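PDB 5YJE: protein HIRA from Homo sapiens, which cooperates with ASF1A in replication-independent chromatin assembly, binds histones, and is required for periodic repression of histone gene transcription during the cell cycle. Local coordinates for residues R302-E307 with Y311-I316; E347-I352 with R360-C365; N213-K218 with V281-T286; P243-Q248 with S290-H295. One frame throughout, in Å; residues are numbered along the deposited sequence.

Interaction 1 (R302-E307 with Y311-I316); sequences RYLVNE and YRLREI
The first torsions of Leu304 and Leu313 turn the two side chains toward each other's helix. Leu304 has CG beside its backbone N (chi1 -60°), and the side chain reaches across to helix 310-320. Leu313 has CG anti to its own N (chi1 179°), which puts its CD1 by Leu304 CD1 and its CD2 by Val305. The CD1 methyl of Leu304 lies against the backbone of the facing helix, 3.7 Å from Leu313 N. Leu304 CD1 also packs on Leu313 CB at 3.8 Å and touches Ile316 CD1. Its sister methyl, Leu304 CD2, covers the start of the Arg312 chain, 4.0 Å from Arg312 CB. The two side chains cross at about a right angle. Leu304 thus touches the aliphatic part of Arg312, while the guanidinium end leads away. Leu313 CD2 meets Val305 CG2 at 3.9 Å. All five touching residues are buried, and the contact is apolar throughout. The two short helical segments run roughly antiparallel, at 142°, with their axes 9.5 Å apart. This is a helical hairpin with a very short connection. The Arg312 guanidinium has weak partners on two sides: NE a long ion pair to Glu278 of helix 266-286, NH1 a weak hydrogen bond to Glu89 O of the second subunit. Around the hairpin, Leu274 of helix 266-286 covers Leu304 and Arg312. Ile352 of helix 341-353 packs against Val305 and Leu313.

Interaction 2 (E347-I352 with R360-C365); sequences ELLPVI and RLFTEC
Leu349 and Phe362 form the closest backbone pair of this contact, with their CA atoms 6.1 Å apart. Leu349 CB lies 3.7 Å from Phe362 CD1, with CE1 next nearest. The carbonyl oxygen Leu349 O approaches Phe362 CD1 obliquely at 3.6 Å. The branched end of Leu349 goes to another residue: its CD1 touches Cys365 CB at 3.6 Å, with CD2 a little farther off. One turn along, Ile352 CG2 sits 4.1 Å from Phe362 CB and also reaches Leu361 CD2. No hydrogen bond joins the segments, and the contact is apolar packing. The ring owes its position to CG standing anti to the Phe362 N (chi1 162°), which lays it alongside Leu349. An alanine here would take away the ring and is likely to leave a gap beside Leu349 CB and its carbonyl. Helix 341-353 is kinked at Pro350, which has no N-H to give. The segments run almost antiparallel, at 152°, with axes 9.7 Å apart, as in a helical hairpin. Two neighbouring helices form the outer shell. Toward helix 310-320, Ile352 and Cys365 both touch Cys317, and Leu361 touches Leu313. On helix 290-307, Leu348 packs on Leu298 and Ala301, while Glu347 holds Arg294 in a salt bridge.

Interaction 3 (N213-K218 with V281-T286); sequences NLVSDK and VAAALT
Val215 on strand 211-217 packs against Ala283 and Thr286 of helix 266-286. Val215 CB stands 3.9 Å from Ala283 CB. From there Val215 CG1 extends to the methyl Thr286 CG2, 4.0 Å away. The torsion that allows this puts CG1 beside the backbone N (chi1 -60°). The backbone joins in as well, for Val215 O lies 3.7 Å from Ala283 CB. Alanine offers just one methyl at this point, and strand and helix come close: the CA atoms of Val215 and Ala283 are 4.9 Å apart. Thr286 turns its methyl to the strand, with CG2 anti to its backbone N. That methyl serves two residues, since Thr286 CG2 also touches Asn213 CB at 3.7 Å. The hydroxyl of Thr286 stands beside its own N and is hydrogen-bonded to Ser127 of the second subunit. The threonine therefore divides its two branches between the strand and the subunit interface. The four touching residues are buried. Val215 and Ser216 both face Ala202, which makes a classic beta bulge in the strand. The helix segment crosses the strand at 125°, with the axes 8.2 Å apart. Strand 211-217 is an outermost strand of its four-stranded antiparallel sheet within the chain. At Asn213 it pairs with a strand of the second subunit in an antiparallel ladder, so the sheet runs on across the interface. Helix 266-286 packs on this sheet: Thr286 touches Cys204 of strand 201-206, and Ala283 touches Leu244 of helix 243-247.

Interaction 4 (P243-Q248 with S290-H295); sequences PLAIIQ and SHEYRH
The carboxylate of Glu292, from helix 290-307, accepts backbone N-H groups at the start of helix 243-247, a polar helix-to-helix contact. The two oxygens take successive backbone N-H groups in the first turn. Glu292 OE2 accepts from Ala245 N at 2.8 Å, on the syn side of the carboxylate and 20° out of its plane. Glu292 OE1 takes a weak bond from Leu244 N at 2.9 Å, bent to 125°. Pro243 CD lies 3.2 Å from Glu292 OE1. Glu292 reaches this far because its chain is extended beyond CG. The negative group at the amino end of the helix is likely to be favoured by the helix dipole. Ser289 OG is a further hydrogen-bond partner of OE1. A leucine in place of Glu292 would remove both oxygens and would probably leave the Leu244 and Ala245 N-H groups without these acceptors. The helix segments cross at 86°, with their axes 10.0 Å apart. Leu244 then packs on Gln280 and Ala283 of helix 266-286, and Ile247 rests on Val194 and Asn196 of strand 193-196.

Interactions 3 and 4 lie about 9 Å apart between centres, at the sheet that ends with strand 211-217. They touch through Ala283 and Leu244, and their segments alternate along the chain. Interactions 1 and 2 follow in series, with centres about 11 Å apart, and share packing between Leu313, Leu361 and Ile352. Helix 290-307 serves both interaction 4 and interaction 1, whose centres are about 21 Å apart. The salt bridge between Arg294 and Glu347 joins interactions 4 and 2. In this C-terminal part of HIRA, helices thus run from the sheet to the last hairpin. Interactions 1 and 3 also touch the second subunit of the three-chain assembly, placing them at interfaces of the HIRA trimer.

Interaction 1 (R302-E307 with Y311-I316)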
loop_
_atom_site.group_PDB
_atom_site.type_symbol
_atom_site.label_atom_id
_atom_site.label_comp_id
_atom_site.label_asym_id
_atom_site.label_seq_id
_atom_site.Cartn_x
_atom_site.Cartn_y
_atom_site.Cartn_z
ATOM N N ARG B 302 15.235 -17.760 27.553
ATOM C CA ARG B 302 15.952 -18.665 28.444
ATOM C C ARG B 302 17.460 -18.522 28.267
ATOM O O ARG B 302 18.207 -18.489 29.247
ATOM C CB ARG B 302 15.500 -20.109 28.193
ATOM C CG ARG B 302 16.256 -21.177 28.987
ATOM C CD ARG B 302 15.393 -22.412 29.267
ATOM N NE ARG B 302 14.528 -22.775 28.139
ATOM C CZ ARG B 302 13.224 -22.490 28.058
ATOM N NH1 ARG B 302 12.617 -21.834 29.045
ATOM N NH2 ARG B 302 12.523 -22.859 26.990
ATOM N N TYR B 303 17.922 -18.407 27.021
ATOM C CA TYR B 303 19.345 -18.236 26.775
ATOM C C TYR B 303 19.854 -16.928 27.353
ATOM O O TYR B 303 20.888 -16.905 28.024
ATOM C CB TYR B 303 19.650 -18.297 25.283
ATOM C CG TYR B 303 21.132 -18.355 25.014
ATOM C CD1 TYR B 303 21.857 -19.507 25.304
ATOM C CD2 TYR B 303 21.816 -17.264 24.481
ATOM C CE1 TYR B 303 23.212 -19.578 25.057
ATOM C CE2 TYR B 303 23.190 -17.326 24.236
ATOM C CZ TYR B 303 23.875 -18.484 24.529
ATOM O OH TYR B 303 25.223 -18.578 24.287
ATOM N N LEU B 304 19.159 -15.820 27.068
ATOM C CA LEU B 304 19.577 -14.526 27.602
ATOM C C LEU B 304 19.697 -14.574 29.117
ATOM O O LEU B 304 20.613 -13.976 29.694
ATOM C CB LEU B 304 18.596 -13.422 27.198
ATOM C CG LEU B 304 18.315 -13.092 25.728
ATOM C CD1 LEU B 304 17.299 -11.969 25.630
ATOM C CD2 LEU B 304 19.596 -12.721 25.022
ATOM N N VAL B 305 18.785 -15.290 29.779
ATOM C CA VAL B 305 18.861 -15.431 31.228
ATOM C C VAL B 305 20.075 -16.271 31.627
ATOM O O VAL B 305 20.851 -15.882 32.509
ATOM C CB VAL B 305 17.548 -16.023 31.775
ATOM C CG1 VAL B 305 17.748 -16.545 33.183
ATOM C CG2 VAL B 305 16.437 -14.971 31.750
ATOM N N ASN B 306 20.264 -17.424 30.970
ATOM C CA ASN B 306 21.330 -18.350 31.354
ATOM C C ASN B 306 22.704 -17.693 31.265
ATOM O O ASN B 306 23.514 -17.797 32.195
ATOM C CB ASN B 306 21.288 -19.607 30.477
ATOM C CG ASN B 306 20.123 -20.517 30.818
ATOM O OD1 ASN B 306 19.494 -20.353 31.868
ATOM N ND2 ASN B 306 19.823 -21.485 29.932
ATOM N N GLU B 307 22.989 -17.022 30.146
ATOM C CA GLU B 307 24.280 -16.385 29.917
ATOM C C GLU B 307 24.365 -14.978 30.477
ATOM O O GLU B 307 25.428 -14.359 30.369
ATOM C CB GLU B 307 24.588 -16.341 28.425
ATOM C CG GLU B 307 24.407 -17.655 27.734
ATOM C CD GLU B 307 25.360 -18.698 28.246
ATOM O OE1 GLU B 307 24.884 -19.774 28.658
ATOM O OE2 GLU B 307 26.581 -18.427 28.259
ATOM N N TYR B 311 21.109 -6.349 28.937
ATOM C CA TYR B 311 20.484 -5.279 28.174
ATOM C C TYR B 311 19.512 -5.826 27.133
ATOM O O TYR B 311 18.445 -5.234 26.896
ATOM C CB TYR B 311 21.571 -4.426 27.527
ATOM C CG TYR B 311 22.542 -3.825 28.535
ATOM C CD1 TYR B 311 22.208 -2.685 29.263
ATOM C CD2 TYR B 311 23.794 -4.394 28.751
ATOM C CE1 TYR B 311 23.085 -2.129 30.175
ATOM C CE2 TYR B 311 24.684 -3.843 29.665
ATOM C CZ TYR B 311 24.322 -2.711 30.375
ATOM O OH TYR B 311 25.201 -2.163 31.288
ATOM N N ARG B 312 19.854 -6.970 26.524
ATOM C CA ARG B 312 18.971 -7.595 25.548
ATOM C C ARG B 312 17.662 -8.045 26.186
ATOM O O ARG B 312 16.580 -7.821 25.620
ATOM C CB ARG B 312 19.686 -8.772 24.871
ATOM C CG ARG B 312 20.634 -8.386 23.735
ATOM C CD ARG B 312 21.416 -9.595 23.249
ATOM N NE ARG B 312 22.286 -9.278 22.122
ATOM C CZ ARG B 312 23.515 -8.782 22.247
ATOM N NH1 ARG B 312 24.245 -8.521 21.171
ATOM N NH2 ARG B 312 24.020 -8.548 23.448
ATOM N N LEU B 313 17.729 -8.680 27.356
ATOM C CA LEU B 313 16.486 -9.148 27.950
ATOM C C LEU B 313 15.701 -7.992 28.561
ATOM O O LEU B 313 14.462 -8.015 28.545
ATOM C CB LEU B 313 16.753 -10.244 28.987
ATOM C CG LEU B 313 15.445 -10.737 29.650
ATOM C CD1 LEU B 313 14.829 -11.836 28.804
ATOM C CD2 LEU B 313 15.604 -11.216 31.069
ATOM N N ARG B 314 16.393 -6.955 29.055
ATOM C CA ARG B 314 15.695 -5.728 29.441
ATOM C C ARG B 314 14.863 -5.198 28.277
ATOM O O ARG B 314 13.648 -5.021 28.393
ATOM C CB ARG B 314 16.692 -4.667 29.917
ATOM N N GLU B 315 15.511 -4.965 27.133
ATOM C CA GLU B 315 14.820 -4.510 25.929
ATOM C C GLU B 315 13.608 -5.375 25.602
ATOM O O GLU B 315 12.517 -4.857 25.318
ATOM C CB GLU B 315 15.807 -4.515 24.770
ATOM C CG GLU B 315 15.503 -3.541 23.673
ATOM C CD GLU B 315 16.567 -3.581 22.612
ATOM O OE1 GLU B 315 16.725 -4.655 22.002
ATOM O OE2 GLU B 315 17.261 -2.561 22.412
ATOM N N ILE B 316 13.776 -6.700 25.642
ATOM C CA ILE B 316 12.667 -7.586 25.296
ATOM C C ILE B 316 11.514 -7.439 26.281
ATOM O O ILE B 316 10.337 -7.423 25.887
ATOM C CB ILE B 316 13.152 -9.038 25.206
ATOM C CG1 ILE B 316 14.017 -9.188 23.962
ATOM C CG2 ILE B 316 11.981 -10.012 25.223
ATOM C CD1 ILE B 316 14.054 -10.554 23.443
#

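Interaction 2 (E347-I352 with R360-C365)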
loop_
_atom_site.group_PDB
_atom_site.type_symbol
_atom_site.label_atom_id
_atom_site.label_comp_id
_atom_site.label_asym_id
_atom_site.label_seq_id
_atom_site.Cartn_x
_atom_site.Cartn_y
_atom_site.Cartn_z
ATOM N N GLU B 347 4.755 -15.667 30.660
ATOM C CA GLU B 347 5.384 -16.968 30.454
ATOM C C GLU B 347 6.899 -16.911 30.604
ATOM O O GLU B 347 7.528 -17.959 30.756
ATOM C CB GLU B 347 5.031 -17.533 29.077
ATOM C CG GLU B 347 3.545 -17.747 28.840
ATOM C CD GLU B 347 3.258 -18.689 27.679
ATOM O OE1 GLU B 347 3.394 -18.267 26.506
ATOM O OE2 GLU B 347 2.887 -19.854 27.940
ATOM N N LEU B 348 7.492 -15.717 30.560
ATOM C CA LEU B 348 8.926 -15.548 30.793
ATOM C C LEU B 348 9.285 -15.525 32.265
ATOM O O LEU B 348 10.203 -16.235 32.694
ATOM C CB LEU B 348 9.434 -14.261 30.147
ATOM C CG LEU B 348 9.321 -14.225 28.654
ATOM C CD1 LEU B 348 9.916 -12.930 28.136
ATOM C CD2 LEU B 348 10.155 -15.421 28.215
ATOM N N LEU B 349 8.593 -14.693 33.043
ATOM C CA LEU B 349 9.024 -14.355 34.393
ATOM C C LEU B 349 9.344 -15.552 35.293
ATOM O O LEU B 349 10.141 -15.391 36.219
ATOM C CB LEU B 349 7.987 -13.447 35.054
ATOM C CG LEU B 349 7.609 -12.172 34.265
ATOM C CD1 LEU B 349 7.031 -11.124 35.208
ATOM C CD2 LEU B 349 8.780 -11.577 33.484
ATOM N N PRO B 350 8.760 -16.757 35.091
ATOM C CA PRO B 350 9.358 -17.954 35.713
ATOM C C PRO B 350 10.858 -18.074 35.454
ATOM O O PRO B 350 11.676 -18.134 36.383
ATOM C CB PRO B 350 8.594 -19.110 35.049
ATOM C CG PRO B 350 7.244 -18.542 34.801
ATOM C CD PRO B 350 7.405 -17.047 34.586
ATOM N N VAL B 351 11.217 -18.095 34.168
ATOM C CA VAL B 351 12.607 -18.287 33.765
ATOM C C VAL B 351 13.474 -17.144 34.269
ATOM O O VAL B 351 14.591 -17.360 34.752
ATOM C CB VAL B 351 12.689 -18.428 32.233
ATOM C CG1 VAL B 351 13.972 -19.147 31.824
ATOM C CG2 VAL B 351 11.452 -19.147 31.701
ATOM N N ILE B 352 12.977 -15.908 34.160
ATOM C CA ILE B 352 13.743 -14.749 34.607
ATOM C C ILE B 352 13.930 -14.784 36.121
ATOM O O ILE B 352 14.998 -14.439 36.642
ATOM C CB ILE B 352 13.055 -13.450 34.150
ATOM C CG1 ILE B 352 12.915 -13.423 32.631
ATOM C CG2 ILE B 352 13.828 -12.229 34.641
ATOM C CD1 ILE B 352 12.076 -12.274 32.118
ATOM N N ARG B 360 15.912 -7.812 40.328
ATOM C CA ARG B 360 15.282 -6.503 40.207
ATOM C C ARG B 360 14.311 -6.469 39.035
ATOM O O ARG B 360 13.192 -5.955 39.160
ATOM C CB ARG B 360 16.346 -5.413 40.073
ATOM N N LEU B 361 14.702 -7.051 37.901
ATOM C CA LEU B 361 13.880 -6.951 36.699
ATOM C C LEU B 361 12.634 -7.837 36.794
ATOM O O LEU B 361 11.541 -7.428 36.373
ATOM C CB LEU B 361 14.715 -7.325 35.477
ATOM C CG LEU B 361 14.013 -7.651 34.159
ATOM C CD1 LEU B 361 13.508 -6.381 33.522
ATOM C CD2 LEU B 361 15.001 -8.311 33.243
ATOM N N PHE B 362 12.767 -9.039 37.378
ATOM C CA PHE B 362 11.597 -9.865 37.633
ATOM C C PHE B 362 10.634 -9.159 38.583
ATOM O O PHE B 362 9.417 -9.175 38.362
ATOM C CB PHE B 362 12.008 -11.214 38.190
ATOM C CG PHE B 362 10.861 -11.927 38.861
ATOM C CD1 PHE B 362 9.760 -12.333 38.123
ATOM C CD2 PHE B 362 10.875 -12.187 40.225
ATOM C CE1 PHE B 362 8.697 -12.976 38.721
ATOM C CE2 PHE B 362 9.814 -12.836 40.835
ATOM C CZ PHE B 362 8.720 -13.231 40.078
ATOM N N THR B 363 11.159 -8.559 39.660
ATOM C CA THR B 363 10.309 -7.818 40.587
ATOM C C THR B 363 9.565 -6.701 39.864
ATOM O O THR B 363 8.340 -6.594 39.971
ATOM C CB THR B 363 11.136 -7.254 41.751
ATOM O OG1 THR B 363 11.515 -8.304 42.660
ATOM C CG2 THR B 363 10.335 -6.204 42.516
ATOM N N GLU B 364 10.288 -5.869 39.102
ATOM C CA GLU B 364 9.645 -4.750 38.414
ATOM C C GLU B 364 8.561 -5.230 37.456
ATOM O O GLU B 364 7.492 -4.614 37.353
ATOM C CB GLU B 364 10.687 -3.918 37.668
ATOM N N CYS B 365 8.808 -6.342 36.758
ATOM C CA CYS B 365 7.840 -6.819 35.774
ATOM C C CYS B 365 6.618 -7.447 36.439
ATOM O O CYS B 365 5.485 -7.194 36.017
ATOM C CB CYS B 365 8.505 -7.813 34.818
ATOM S SG CYS B 365 9.725 -7.072 33.692
#

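Interaction 3 (N213-K218 with V281-T286)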
loop_
_atom_site.group_PDB
_atom_site.type_symbol
_atom_site.label_atom_id
_atom_site.label_comp_id
_atom_site.label_asym_id
_atom_site.label_seq_id
_atom_site.Cartn_x
_atom_site.Cartn_y
_atom_site.Cartn_z
ATOM N N ASN B 213 12.690 -11.632 2.372
ATOM C CA ASN B 213 13.462 -11.846 3.586
ATOM C C ASN B 213 14.075 -13.235 3.598
ATOM O O ASN B 213 13.381 -14.228 3.366
ATOM C CB ASN B 213 12.614 -11.667 4.839
ATOM C CG ASN B 213 11.988 -10.304 4.912
ATOM O OD1 ASN B 213 10.796 -10.146 4.664
ATOM N ND2 ASN B 213 12.797 -9.298 5.214
ATOM N N LEU B 214 15.365 -13.296 3.914
ATOM C CA LEU B 214 16.085 -14.550 4.101
ATOM C C LEU B 214 15.737 -15.134 5.464
ATOM O O LEU B 214 16.160 -14.613 6.496
ATOM C CB LEU B 214 17.586 -14.312 3.987
ATOM C CG LEU B 214 18.424 -15.575 4.085
ATOM C CD1 LEU B 214 18.253 -16.423 2.808
ATOM C CD2 LEU B 214 19.875 -15.198 4.331
ATOM N N VAL B 215 14.978 -16.225 5.475
ATOM C CA VAL B 215 14.528 -16.854 6.709
ATOM C C VAL B 215 15.218 -18.176 6.960
ATOM O O VAL B 215 14.931 -18.830 7.967
ATOM C CB VAL B 215 12.999 -17.054 6.703
ATOM C CG1 VAL B 215 12.324 -15.725 6.559
ATOM C CG2 VAL B 215 12.578 -17.994 5.552
ATOM N N SER B 216 16.085 -18.615 6.059
ATOM C CA SER B 216 16.788 -19.875 6.213
ATOM C C SER B 216 17.911 -19.932 5.190
ATOM O O SER B 216 17.794 -19.384 4.088
ATOM C CB SER B 216 15.846 -21.072 6.039
ATOM O OG SER B 216 16.597 -22.276 5.980
ATOM N N ASP B 217 18.995 -20.607 5.573
ATOM C CA ASP B 217 20.197 -20.668 4.745
ATOM C C ASP B 217 21.065 -21.815 5.274
ATOM O O ASP B 217 21.869 -21.614 6.181
ATOM C CB ASP B 217 20.923 -19.336 4.772
ATOM C CG ASP B 217 22.236 -19.358 4.019
ATOM O OD1 ASP B 217 22.558 -20.378 3.374
ATOM O OD2 ASP B 217 22.944 -18.324 4.058
ATOM N N LYS B 218 20.906 -23.003 4.682
ATOM C CA LYS B 218 21.570 -24.196 5.219
ATOM C C LYS B 218 23.098 -24.077 5.186
ATOM O O LYS B 218 23.771 -24.483 6.135
ATOM C CB LYS B 218 21.115 -25.447 4.463
ATOM C CG LYS B 218 19.624 -25.743 4.619
ATOM N N VAL B 281 14.002 -16.345 15.845
ATOM C CA VAL B 281 12.881 -15.531 16.312
ATOM C C VAL B 281 12.393 -14.617 15.187
ATOM O O VAL B 281 11.196 -14.565 14.869
ATOM C CB VAL B 281 13.299 -14.733 17.568
ATOM C CG1 VAL B 281 12.215 -13.758 18.024
ATOM C CG2 VAL B 281 13.681 -15.677 18.718
ATOM N N ALA B 282 13.329 -13.905 14.556
ATOM C CA ALA B 282 12.988 -13.005 13.470
ATOM C C ALA B 282 12.348 -13.761 12.306
ATOM O O ALA B 282 11.410 -13.271 11.676
ATOM C CB ALA B 282 14.240 -12.271 13.003
ATOM N N ALA B 283 12.861 -14.948 11.999
ATOM C CA ALA B 283 12.341 -15.712 10.886
ATOM C C ALA B 283 10.914 -16.133 11.171
ATOM O O ALA B 283 10.052 -16.084 10.284
ATOM C CB ALA B 283 13.232 -16.926 10.622
ATOM N N ALA B 284 10.641 -16.508 12.420
ATOM C CA ALA B 284 9.289 -16.917 12.770
ATOM C C ALA B 284 8.329 -15.733 12.701
ATOM O O ALA B 284 7.206 -15.873 12.210
ATOM C CB ALA B 284 9.283 -17.572 14.152
ATOM N N LEU B 285 8.768 -14.559 13.164
ATOM C CA LEU B 285 7.972 -13.340 13.031
ATOM C C LEU B 285 7.698 -12.989 11.562
ATOM O O LEU B 285 6.558 -12.695 11.181
ATOM C CB LEU B 285 8.689 -12.198 13.745
ATOM C CG LEU B 285 8.077 -10.801 13.688
ATOM C CD1 LEU B 285 6.747 -10.781 14.385
ATOM C CD2 LEU B 285 9.019 -9.852 14.377
ATOM N N THR B 286 8.742 -13.005 10.732
ATOM C CA THR B 286 8.611 -12.732 9.302
ATOM C C THR B 286 7.608 -13.673 8.628
ATOM O O THR B 286 6.820 -13.253 7.773
ATOM C CB THR B 286 9.984 -12.861 8.640
ATOM O OG1 THR B 286 10.872 -11.893 9.189
ATOM C CG2 THR B 286 9.891 -12.634 7.159
#

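Interaction 4 (P243-Q248 with S290-H295)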
loop_
_atom_site.group_PDB
_atom_site.type_symbol
_atom_site.label_atom_id
_atom_site.label_comp_id
_atom_site.label_asym_id
_atom_site.label_seq_id
_atom_site.Cartn_x
_atom_site.Cartn_y
_atom_site.Cartn_z
ATOM N N PRO B 243 5.694 -23.705 9.722
ATOM C CA PRO B 243 6.363 -23.349 8.464
ATOM C C PRO B 243 7.880 -23.374 8.592
ATOM O O PRO B 243 8.502 -24.200 7.920
ATOM C CB PRO B 243 5.835 -21.936 8.161
ATOM C CG PRO B 243 4.598 -21.796 8.988
ATOM C CD PRO B 243 4.824 -22.619 10.214
ATOM N N LEU B 244 8.480 -22.523 9.448
ATOM C CA LEU B 244 9.932 -22.434 9.621
ATOM C C LEU B 244 10.577 -23.806 9.787
ATOM O O LEU B 244 11.610 -24.102 9.171
ATOM C CB LEU B 244 10.283 -21.557 10.834
ATOM C CG LEU B 244 11.756 -21.159 11.041
ATOM C CD1 LEU B 244 12.261 -20.261 9.929
ATOM C CD2 LEU B 244 11.956 -20.484 12.386
ATOM N N ALA B 245 9.959 -24.646 10.617
ATOM C CA ALA B 245 10.427 -26.019 10.746
ATOM C C ALA B 245 10.437 -26.727 9.395
ATOM O O ALA B 245 11.397 -27.433 9.068
ATOM C CB ALA B 245 9.567 -26.775 11.759
ATOM N N ILE B 246 9.396 -26.529 8.580
ATOM C CA ILE B 246 9.365 -27.176 7.269
ATOM C C ILE B 246 10.459 -26.618 6.364
ATOM O O ILE B 246 11.214 -27.383 5.749
ATOM C CB ILE B 246 7.963 -27.059 6.634
ATOM C CG1 ILE B 246 6.984 -28.029 7.317
ATOM C CG2 ILE B 246 8.013 -27.341 5.129
ATOM C CD1 ILE B 246 5.540 -27.563 7.328
ATOM N N ILE B 247 10.582 -25.284 6.292
ATOM C CA ILE B 247 11.555 -24.647 5.397
ATOM C C ILE B 247 12.979 -25.061 5.728
ATOM O O ILE B 247 13.794 -25.291 4.827
ATOM C CB ILE B 247 11.400 -23.116 5.424
ATOM C CG1 ILE B 247 10.107 -22.666 4.771
ATOM C CG2 ILE B 247 12.558 -22.448 4.814
ATOM C CD1 ILE B 247 8.998 -22.529 5.707
ATOM N N GLN B 248 13.314 -25.113 7.009
ATOM C CA GLN B 248 14.589 -25.649 7.432
ATOM C C GLN B 248 14.520 -27.172 7.479
ATOM O O GLN B 248 13.448 -27.775 7.438
ATOM C CB GLN B 248 14.964 -25.040 8.782
ATOM C CG GLN B 248 14.929 -23.524 8.720
ATOM C CD GLN B 248 15.052 -22.861 10.067
ATOM O OE1 GLN B 248 14.755 -23.469 11.092
ATOM N NE2 GLN B 248 15.463 -21.596 10.072
ATOM N N SER B 290 2.899 -18.212 14.480
ATOM C CA SER B 290 2.730 -17.794 15.870
ATOM C C SER B 290 3.278 -18.816 16.861
ATOM O O SER B 290 3.978 -18.452 17.819
ATOM C CB SER B 290 1.254 -17.504 16.166
ATOM O OG SER B 290 0.541 -18.706 16.399
ATOM N N HIS B 291 2.920 -20.087 16.695
ATOM C CA HIS B 291 3.425 -21.090 17.619
ATOM C C HIS B 291 4.951 -21.134 17.585
ATOM O O HIS B 291 5.601 -21.219 18.637
ATOM C CB HIS B 291 2.817 -22.455 17.298
ATOM N N GLU B 292 5.540 -21.028 16.386
ATOM C CA GLU B 292 6.995 -21.077 16.263
ATOM C C GLU B 292 7.640 -19.801 16.794
ATOM O O GLU B 292 8.722 -19.852 17.398
ATOM C CB GLU B 292 7.389 -21.337 14.807
ATOM C CG GLU B 292 7.152 -22.792 14.383
ATOM C CD GLU B 292 7.591 -23.097 12.957
ATOM O OE1 GLU B 292 7.391 -22.239 12.070
ATOM O OE2 GLU B 292 8.156 -24.193 12.733
ATOM N N TYR B 293 6.981 -18.654 16.604
ATOM C CA TYR B 293 7.482 -17.422 17.188
ATOM C C TYR B 293 7.547 -17.533 18.702
ATOM O O TYR B 293 8.581 -17.230 19.313
ATOM C CB TYR B 293 6.618 -16.225 16.791
ATOM C CG TYR B 293 7.146 -14.924 17.385
ATOM C CD1 TYR B 293 8.218 -14.273 16.809
ATOM C CD2 TYR B 293 6.581 -14.361 18.526
ATOM C CE1 TYR B 293 8.724 -13.093 17.343
ATOM C CE2 TYR B 293 7.075 -13.173 19.069
ATOM C CZ TYR B 293 8.154 -12.549 18.474
ATOM O OH TYR B 293 8.677 -11.376 18.982
ATOM N N ARG B 294 6.440 -17.953 19.322
ATOM C CA ARG B 294 6.421 -18.094 20.772
ATOM C C ARG B 294 7.487 -19.082 21.243
ATOM O O ARG B 294 8.203 -18.819 22.216
ATOM C CB ARG B 294 5.035 -18.531 21.232
ATOM C CG ARG B 294 4.966 -18.890 22.700
ATOM C CD ARG B 294 3.569 -19.307 23.136
ATOM N NE ARG B 294 3.617 -19.877 24.474
ATOM C CZ ARG B 294 4.013 -21.119 24.730
ATOM N NH1 ARG B 294 4.382 -21.921 23.733
ATOM N NH2 ARG B 294 4.040 -21.559 25.981
ATOM N N HIS B 295 7.620 -20.210 20.549
ATOM C CA HIS B 295 8.616 -21.202 20.923
ATOM C C HIS B 295 10.027 -20.613 20.910
ATOM O O HIS B 295 10.763 -20.700 21.904
ATOM C CB HIS B 295 8.530 -22.397 19.977
ATOM C CG HIS B 295 9.663 -23.356 20.136
ATOM N ND1 HIS B 295 9.842 -24.104 21.279
ATOM C CD2 HIS B 295 10.696 -23.664 19.316
ATOM C CE1 HIS B 295 10.921 -24.855 21.146
ATOM N NE2 HIS B 295 11.458 -24.606 19.965
#